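Local structure of endoribonuclease MazF4 (Mycobacterium tuberculosis, 5XE2) at residues Gly9-Cys14 against Gly84-Ala89; Lys21-Val26 against Ala40-Thr45. The protein cleaves single-stranded mRNA within the sequence UCGCU, acting in a type II toxin-antitoxin system as a toxin whose effect the cognate antitoxin MazE4 neutralises. One frame throughout, in Å; residues are numbered along the deposited sequence.

Contact 1 (Gly9-Cys14 against Gly84-Ala89); sequences GQVYRC and GEVTPA
Gly-9 and Val-86 meet at the end of the pairing between strand 10-14 and strand 82-85, outermost in this chain's sheet: the amide N of Val-86 donates to Gly-9 O over 2.9 Å, almost straight at 175° although tilted from the carbonyl plane. Two residues along, Val-11 N reaches Gly-84 O at 2.9 Å with a more bent approach, and between these bonds Gln-10 and Glu-85 form a non-hydrogen-bonded pair. Val-86 shows how a side chain follows such a backbone link. Its CB lies 3.7 Å from Gly-9 O, the oxygen its own amide binds. CG1 stands anti to the backbone N (chi1 169°), which leaves CG2 beside that N, again close to Gly-9 O. The same CG2 methyl also meets CG2 of Val-11 at 4.1 Å, the two valines crossing at a slant. On the face bearing Gln-10, Tyr-12 OH donates to Gln-10 OE1 at 2.6 Å from above the amide plane; Leu-7 N also binds this oxygen, so two donors hold the amide in place. This antiparallel edge pairing leads into helix 88-101, N-capped by Thr-87; Val-86 packs on its Met-91 and Ile-94 and on Leu-24 of strand 21-25, the other neighbour of strand 10-14.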
# COMPACT_ATOMS: atom_id res chain seq x y z
N GLY A 9 10.46 8.48 2.31
CA GLY A 9 11.75 8.44 1.61
C GLY A 9 12.90 7.77 2.37
O GLY A 9 13.92 7.45 1.77
N GLN A 10 12.74 7.56 3.68
CA GLN A 10 13.74 6.85 4.47
C GLN A 10 13.64 5.34 4.30
O GLN A 10 12.55 4.81 4.05
CB GLN A 10 13.61 7.19 5.95
CG GLN A 10 13.90 8.65 6.25
CD GLN A 10 13.81 8.96 7.74
OE1 GLN A 10 13.14 8.25 8.50
NE2 GLN A 10 14.47 10.05 8.16
N VAL A 11 14.78 4.67 4.48
CA VAL A 11 14.89 3.22 4.32
C VAL A 11 15.39 2.60 5.62
O VAL A 11 16.41 3.03 6.17
CB VAL A 11 15.84 2.85 3.15
CG1 VAL A 11 16.01 1.33 3.04
CG2 VAL A 11 15.33 3.41 1.83
N TYR A 12 14.67 1.59 6.10
CA TYR A 12 15.00 0.88 7.33
C TYR A 12 15.09 -0.63 7.11
O TYR A 12 14.26 -1.21 6.39
CB TYR A 12 13.93 1.15 8.40
CG TYR A 12 13.88 2.58 8.88
CD1 TYR A 12 13.13 3.55 8.21
CD2 TYR A 12 14.58 2.97 10.03
CE1 TYR A 12 13.07 4.86 8.66
CE2 TYR A 12 14.54 4.28 10.49
CZ TYR A 12 13.79 5.23 9.81
OH TYR A 12 13.76 6.52 10.27
N ARG A 13 16.08 -1.28 7.73
CA ARG A 13 16.14 -2.75 7.83
C ARG A 13 15.04 -3.23 8.75
O ARG A 13 14.93 -2.75 9.86
CB ARG A 13 17.49 -3.24 8.38
CG ARG A 13 18.62 -3.18 7.37
CD ARG A 13 19.92 -3.78 7.89
NE ARG A 13 19.94 -5.25 7.90
CZ ARG A 13 20.06 -6.04 8.97
NH1 ARG A 13 20.17 -5.56 10.21
NH2 ARG A 13 20.06 -7.37 8.80
N CYS A 14 14.24 -4.19 8.30
CA CYS A 14 13.14 -4.72 9.12
C CYS A 14 12.99 -6.22 8.91
O CYS A 14 12.99 -6.69 7.77
CB CYS A 14 11.83 -4.02 8.76
SG CYS A 14 11.94 -2.21 8.66
N GLY A 84 19.34 5.25 5.10
CA GLY A 84 19.49 6.45 4.30
C GLY A 84 18.17 6.92 3.75
O GLY A 84 17.11 6.38 4.09
N GLU A 85 18.26 7.93 2.89
CA GLU A 85 17.12 8.64 2.36
C GLU A 85 17.24 8.70 0.84
O GLU A 85 18.26 9.12 0.30
CB GLU A 85 17.10 10.04 2.94
CG GLU A 85 15.84 10.83 2.62
CD GLU A 85 15.76 12.14 3.38
OE1 GLU A 85 16.62 12.40 4.26
OE2 GLU A 85 14.82 12.92 3.10
N VAL A 86 16.18 8.26 0.17
CA VAL A 86 16.12 8.24 -1.28
C VAL A 86 16.00 9.68 -1.80
O VAL A 86 15.38 10.53 -1.15
CB VAL A 86 14.95 7.33 -1.74
CG1 VAL A 86 14.67 7.47 -3.22
CG2 VAL A 86 15.29 5.88 -1.41
N THR A 87 16.60 9.94 -2.96
CA THR A 87 16.60 11.30 -3.53
C THR A 87 15.18 11.69 -3.96
O THR A 87 14.35 10.81 -4.24
CB THR A 87 17.53 11.41 -4.75
OG1 THR A 87 17.14 10.45 -5.73
CG2 THR A 87 18.99 11.20 -4.36
N PRO A 88 14.88 13.01 -3.98
CA PRO A 88 13.59 13.45 -4.51
C PRO A 88 13.31 12.98 -5.94
O PRO A 88 12.17 12.63 -6.24
CB PRO A 88 13.70 14.97 -4.45
CG PRO A 88 14.55 15.21 -3.26
CD PRO A 88 15.57 14.10 -3.27
N ALA A 89 14.32 12.97 -6.80
CA ALA A 89 14.19 12.43 -8.15
C ALA A 89 13.71 10.98 -8.14
O ALA A 89 12.75 10.64 -8.82
CB ALA A 89 15.51 12.54 -8.91

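Contact 2 (Lys21-Val26 against Ala40-Thr45); sequences KPWLIV and AVRLTT
The indole of Trp-23 lies across the backbone of the neighbouring strand, its six-membered ring beneath Arg-42. CB of Arg-42 sits over the ring face, 4.1 Å from the centroid and 16° off the normal, a CH-pi contact made by the aliphatic base of the side chain. The chain then bends at chi3 and carries the guanidinium off, its plane 40° from that of the indole. With CG beside the backbone N (chi1 -70°), the ring swings toward the partner strand, and CE3 comes to 3.4 Å from Val-41 C. Trp-23 CB packs on Ala-40 CB. On the opposite face of the sheet Leu-24 and Val-41 lie side by side and point the same way. They are a hydrogen-bonded pair: Leu-24 N donates to Val-41 O at 2.8 Å. Val-41 N returns a bond to Leu-24 O at 2.9 Å. Val-26 CG1 meets Val-41 CG2 at 3.8 Å, roughly at right angles; the Pro-22 ring and the Leu-43 side chain cross likewise, beside the bond from Leu-43 N to Pro-22 O. This is a central antiparallel pairing of the PemK/MazF-family sheet, between strands 10-14 and 65-75, and helix 88-101 packs on Leu-24, Val-26 and Val-41 through Met-91, Ile-94 and Leu-98.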
# COMPACT_ATOMS: atom_id res chain seq x y z
N LYS A 21 15.12 -7.47 5.65
CA LYS A 21 15.37 -6.80 4.38
C LYS A 21 15.01 -5.30 4.50
O LYS A 21 14.31 -4.92 5.45
CB LYS A 21 14.58 -7.49 3.25
CG LYS A 21 15.18 -8.85 2.84
CD LYS A 21 15.41 -8.98 1.34
CE LYS A 21 16.77 -9.58 1.00
NZ LYS A 21 17.04 -9.54 -0.47
N PRO A 22 15.51 -4.46 3.57
CA PRO A 22 15.23 -3.02 3.61
C PRO A 22 13.86 -2.65 3.06
O PRO A 22 13.42 -3.21 2.06
CB PRO A 22 16.34 -2.41 2.76
CG PRO A 22 16.80 -3.49 1.86
CD PRO A 22 16.49 -4.80 2.53
N TRP A 23 13.22 -1.70 3.73
CA TRP A 23 11.90 -1.21 3.36
C TRP A 23 11.94 0.31 3.29
O TRP A 23 12.49 0.96 4.18
CB TRP A 23 10.85 -1.65 4.38
CG TRP A 23 10.54 -3.10 4.36
CD1 TRP A 23 11.23 -4.10 4.99
CD2 TRP A 23 9.45 -3.75 3.68
NE1 TRP A 23 10.64 -5.32 4.75
CE2 TRP A 23 9.55 -5.13 3.95
CE3 TRP A 23 8.40 -3.29 2.87
CZ2 TRP A 23 8.64 -6.07 3.44
CZ3 TRP A 23 7.49 -4.21 2.36
CH2 TRP A 23 7.62 -5.59 2.65
N LEU A 24 11.33 0.85 2.24
CA LEU A 24 11.23 2.29 2.02
C LEU A 24 9.88 2.83 2.49
O LEU A 24 8.84 2.38 2.01
CB LEU A 24 11.39 2.60 0.54
CG LEU A 24 11.06 4.05 0.14
CD1 LEU A 24 12.15 4.99 0.60
CD2 LEU A 24 10.84 4.17 -1.35
N ILE A 25 9.92 3.84 3.36
CA ILE A 25 8.69 4.44 3.92
C ILE A 25 7.98 5.25 2.83
O ILE A 25 8.57 6.17 2.25
CB ILE A 25 8.99 5.39 5.10
CG1 ILE A 25 9.80 4.70 6.22
CG2 ILE A 25 7.68 5.98 5.66
CD1 ILE A 25 9.16 3.46 6.79
N VAL A 26 6.71 4.91 2.56
CA VAL A 26 5.90 5.65 1.57
C VAL A 26 4.65 6.35 2.13
O VAL A 26 4.03 7.15 1.43
CB VAL A 26 5.54 4.77 0.35
CG1 VAL A 26 6.82 4.40 -0.41
CG2 VAL A 26 4.79 3.51 0.76
N ALA A 40 5.20 0.91 3.89
CA ALA A 40 6.47 0.81 3.21
C ALA A 40 6.41 -0.15 2.03
O ALA A 40 5.52 -1.01 1.93
CB ALA A 40 7.53 0.36 4.20
N VAL A 41 7.39 0.02 1.14
CA VAL A 41 7.60 -0.88 0.00
C VAL A 41 8.99 -1.49 0.06
O VAL A 41 9.95 -0.88 0.58
CB VAL A 41 7.40 -0.18 -1.36
CG1 VAL A 41 5.93 0.16 -1.58
CG2 VAL A 41 8.28 1.05 -1.51
N ARG A 42 9.10 -2.67 -0.53
CA ARG A 42 10.28 -3.51 -0.39
C ARG A 42 11.41 -3.04 -1.30
O ARG A 42 11.18 -2.67 -2.46
CB ARG A 42 9.91 -4.97 -0.71
CG ARG A 42 10.90 -6.00 -0.19
CD ARG A 42 10.36 -7.43 -0.32
NE ARG A 42 9.95 -7.78 -1.71
CZ ARG A 42 10.03 -9.01 -2.25
NH1 ARG A 42 10.51 -10.06 -1.58
NH2 ARG A 42 9.64 -9.19 -3.51
N LEU A 43 12.62 -3.04 -0.77
CA LEU A 43 13.82 -2.91 -1.59
C LEU A 43 14.37 -4.31 -1.81
O LEU A 43 14.42 -5.11 -0.86
CB LEU A 43 14.90 -2.06 -0.93
CG LEU A 43 15.01 -0.61 -1.38
CD1 LEU A 43 13.93 0.23 -0.70
CD2 LEU A 43 16.41 -0.09 -1.05
N THR A 44 14.81 -4.58 -3.05
CA THR A 44 15.34 -5.87 -3.43
C THR A 44 16.54 -5.72 -4.37
O THR A 44 16.69 -4.70 -5.05
CB THR A 44 14.25 -6.77 -4.08
OG1 THR A 44 14.83 -8.02 -4.50
CG2 THR A 44 13.60 -6.10 -5.29
N THR A 45 17.40 -6.74 -4.36
CA THR A 45 18.49 -6.86 -5.31
C THR A 45 17.98 -7.47 -6.61
O THR A 45 18.67 -7.39 -7.64
CB THR A 45 19.62 -7.75 -4.78
OG1 THR A 45 19.12 -9.07 -4.55
CG2 THR A 45 20.19 -7.20 -3.48

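The two contacts are strand pairings of one antiparallel sheet, separated by the pairing of strands 10-14 and 21-25: the Gln-10 O to Ile-25 N and Tyr-12 O to Trp-23 N pairs are probable hydrogen bonds between them. Contact 2 is the buried, interior pairing, with 600 Å² hidden and mainly apolar side chains on both faces. Contact 1, at the terminal strand 82-85 of this chain's sheet, is smaller at 240 Å², partly buried, and relies chiefly on backbone bonds with two glycines. Both send apolar side chains to helix 88-101, so the two share the apolar layer between sheet and helix; Val-26 of contact 2 also packs on Leu-102 of the second subunit.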